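MlnE (Bacillus amyloliquefaciens subsp. plantarum, PDB 5D2E) is the N-terminal B-type ketoreductase portion of a macrolactin assembly-line polyketide synthase, binds NADP(+), and probably reduces beta-keto groups of the growing polyketide chain. Local coordinates at residues F402-S407 with L445-P450. Numbering follows the deposited sequence.
Sequences FFVMFS and LSINWP. With NAP (NADP nicotinamide-adenine-dinucleotide phosphate), chain B.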
# COMPACT_ATOMS: atom_id res chain seq x y z
N PHE A 402 -1.85 -5.63 19.98
CA PHE A 402 -1.19 -5.14 18.76
C PHE A 402 -1.70 -5.85 17.52
O PHE A 402 -2.27 -7.00 17.58
CB PHE A 402 0.36 -5.16 18.82
CG PHE A 402 0.93 -6.52 19.02
CD1 PHE A 402 1.02 -7.40 17.95
CD2 PHE A 402 1.27 -6.97 20.30
CE1 PHE A 402 1.53 -8.66 18.09
CE2 PHE A 402 1.78 -8.26 20.46
CZ PHE A 402 1.88 -9.11 19.36
N PHE A 403 -1.69 -5.09 16.43
CA PHE A 403 -2.06 -5.58 15.07
C PHE A 403 -1.00 -4.94 14.20
O PHE A 403 -1.04 -3.72 13.99
CB PHE A 403 -3.49 -5.10 14.72
CG PHE A 403 -4.04 -5.65 13.41
CD1 PHE A 403 -3.65 -5.11 12.21
CD2 PHE A 403 -4.99 -6.65 13.39
CE1 PHE A 403 -4.18 -5.58 11.02
CE2 PHE A 403 -5.55 -7.11 12.20
CZ PHE A 403 -5.16 -6.57 11.01
N VAL A 404 -0.03 -5.74 13.76
CA VAL A 404 1.14 -5.23 13.06
C VAL A 404 1.20 -5.84 11.67
O VAL A 404 1.14 -7.04 11.53
CB VAL A 404 2.47 -5.50 13.79
CG1 VAL A 404 3.64 -4.92 13.00
CG2 VAL A 404 2.45 -4.91 15.22
N MET A 405 1.23 -4.97 10.67
CA MET A 405 1.32 -5.36 9.28
C MET A 405 2.78 -5.24 8.78
O MET A 405 3.45 -4.20 8.90
CB MET A 405 0.36 -4.50 8.49
CG MET A 405 -1.11 -4.81 8.84
SD MET A 405 -2.19 -3.48 8.29
CE MET A 405 -1.84 -2.39 9.64
N PHE A 406 3.27 -6.33 8.17
CA PHE A 406 4.65 -6.35 7.55
C PHE A 406 4.53 -5.88 6.12
O PHE A 406 4.22 -6.65 5.19
CB PHE A 406 5.25 -7.77 7.65
CG PHE A 406 5.80 -8.13 9.04
CD1 PHE A 406 5.61 -7.31 10.17
CD2 PHE A 406 6.53 -9.27 9.23
CE1 PHE A 406 6.14 -7.60 11.41
CE2 PHE A 406 7.06 -9.58 10.49
CZ PHE A 406 6.88 -8.75 11.57
N SER A 407 4.71 -4.57 5.97
CA SER A 407 4.59 -3.93 4.69
C SER A 407 6.00 -3.87 4.07
O SER A 407 6.93 -4.54 4.53
CB SER A 407 3.93 -2.56 4.90
OG SER A 407 3.63 -1.97 3.64
N LEU A 445 0.04 -0.84 13.63
CA LEU A 445 1.26 -0.38 13.01
C LEU A 445 1.49 -1.14 11.70
O LEU A 445 1.26 -2.35 11.64
CB LEU A 445 2.43 -0.67 13.93
CG LEU A 445 3.81 -0.43 13.38
CD1 LEU A 445 4.08 1.03 13.08
CD2 LEU A 445 4.88 -0.92 14.34
N SER A 446 1.87 -0.39 10.67
CA SER A 446 2.35 -0.96 9.45
C SER A 446 3.80 -0.57 9.37
O SER A 446 4.12 0.61 9.45
CB SER A 446 1.61 -0.38 8.22
OG SER A 446 2.02 -1.06 6.99
N ILE A 447 4.68 -1.57 9.14
CA ILE A 447 6.11 -1.33 8.98
C ILE A 447 6.55 -1.54 7.53
O ILE A 447 6.39 -2.64 7.01
CB ILE A 447 6.95 -2.26 9.87
CG1 ILE A 447 6.55 -2.12 11.32
CG2 ILE A 447 8.43 -1.98 9.65
CD1 ILE A 447 7.12 -3.19 12.27
N ASN A 448 7.09 -0.50 6.90
CA ASN A 448 7.57 -0.65 5.54
C ASN A 448 9.06 -1.18 5.63
O ASN A 448 10.04 -0.39 5.73
CB ASN A 448 7.58 0.64 4.84
CG ASN A 448 6.18 1.27 4.71
OD1 ASN A 448 5.88 2.20 5.43
ND2 ASN A 448 5.39 0.81 3.76
N TRP A 449 9.15 -2.49 5.63
CA TRP A 449 10.46 -3.16 5.65
C TRP A 449 11.23 -3.07 4.32
O TRP A 449 10.65 -3.20 3.26
CB TRP A 449 10.26 -4.62 5.90
CG TRP A 449 9.74 -5.01 7.22
CD1 TRP A 449 8.58 -5.72 7.46
CD2 TRP A 449 10.33 -4.78 8.51
NE1 TRP A 449 8.44 -5.92 8.77
CE2 TRP A 449 9.49 -5.37 9.45
CE3 TRP A 449 11.50 -4.15 8.95
CZ2 TRP A 449 9.79 -5.39 10.84
CZ3 TRP A 449 11.83 -4.21 10.35
CH2 TRP A 449 10.93 -4.77 11.28
N PRO A 450 12.55 -2.84 4.39
CA PRO A 450 13.40 -3.02 3.25
C PRO A 450 13.76 -4.51 3.11
O PRO A 450 13.22 -5.37 3.85
CB PRO A 450 14.60 -2.18 3.63
CG PRO A 450 14.75 -2.53 5.07
CD PRO A 450 13.35 -2.75 5.61
PA NAP B . 8.01 -15.79 2.82
O1A NAP B . 9.10 -16.64 3.52
O2A NAP B . 7.40 -16.17 1.49
O5B NAP B . 6.81 -15.82 3.89
C5B NAP B . 5.53 -15.34 3.51
C4B NAP B . 4.58 -16.43 3.95
O4B NAP B . 3.24 -16.02 3.60
C3B NAP B . 4.80 -17.81 3.26
O3B NAP B . 5.27 -18.78 4.20
C2B NAP B . 3.39 -18.20 2.77
O2B NAP B . 3.12 -19.55 3.05
C1B NAP B . 2.48 -17.20 3.52
N9A NAP B . 1.26 -16.86 2.81
C8A NAP B . 1.13 -16.34 1.52
N7A NAP B . -0.20 -16.20 1.18
C5A NAP B . -0.91 -16.55 2.26
C6A NAP B . -2.32 -16.64 2.59
N6A NAP B . -3.22 -16.24 1.63
N1A NAP B . -2.69 -17.16 3.84
C2A NAP B . -1.75 -17.53 4.73
N3A NAP B . -0.41 -17.48 4.49
C4A NAP B . 0.05 -17.02 3.32
O3 NAP B . 8.48 -14.23 2.71
PN NAP B . 9.28 -13.37 3.83
O1N NAP B . 10.63 -12.94 3.27
O2N NAP B . 9.04 -14.08 5.14
O5D NAP B . 8.46 -11.99 3.99
C5D NAP B . 7.32 -12.03 4.89
C4D NAP B . 6.51 -10.73 4.85
O4D NAP B . 7.33 -9.58 5.03
C3D NAP B . 5.85 -10.58 3.48
O3D NAP B . 4.51 -10.15 3.66
C2D NAP B . 6.70 -9.57 2.74
O2D NAP B . 5.95 -8.85 1.72
C1D NAP B . 7.29 -8.69 3.88
N1N NAP B . 8.60 -8.13 3.46
C2N NAP B . 9.73 -8.92 3.40
C3N NAP B . 11.00 -8.46 3.00
C7N NAP B . 12.25 -9.37 2.96
O7N NAP B . 13.33 -8.94 2.55
N7N NAP B . 12.24 -10.64 3.39
C4N NAP B . 11.09 -7.11 2.61
C5N NAP B . 9.93 -6.32 2.63
C6N NAP B . 8.70 -6.83 3.08
P2B NAP B . 2.04 -20.46 2.22
O1X NAP B . 2.43 -20.49 0.75
O2X NAP B . 2.07 -21.85 2.93
O3X NAP B . 0.71 -19.77 2.40
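W449 drives the edge of its indole into the face of the F406 ring in a T-shaped stack, the planes at 89° and NE1 3.4 Å from F406 CD1, over the rim rather than the middle of the phenyl ring. One face of the indole is in turn covered by I447 CG2 of its own strand, while I447 CD1 reaches V404 CG1 at 4.0 Å on the same side of the sheet. Beneath these side chains run neighbouring parallel strands of the Rossmann-type KR domain, linked through helix 419-437 as a beta-alpha-beta crossover. Their backbone ladder is straightest at I447 N to M405 O (2.9 Å, 172° at the hydrogen) and slackens towards the cofactor, where W449 N meets S407 O from above the carbonyl plane. On the opposite side, beside M405, chi1 of -172° turns S407 OG towards helix 419-437, where it shares D429 OD1 with S446 OG; N448 ND2 bonds D429 OD2, so one carboxylate gathers all three residues, and N448 OD1 accepts from Q494 NE2. Near the C-terminal ends of these segments, S407 O and P450 O approach the nicotinamide, 3.2 Å from NAP C6N and 3.0 Å from NAP C4N respectively.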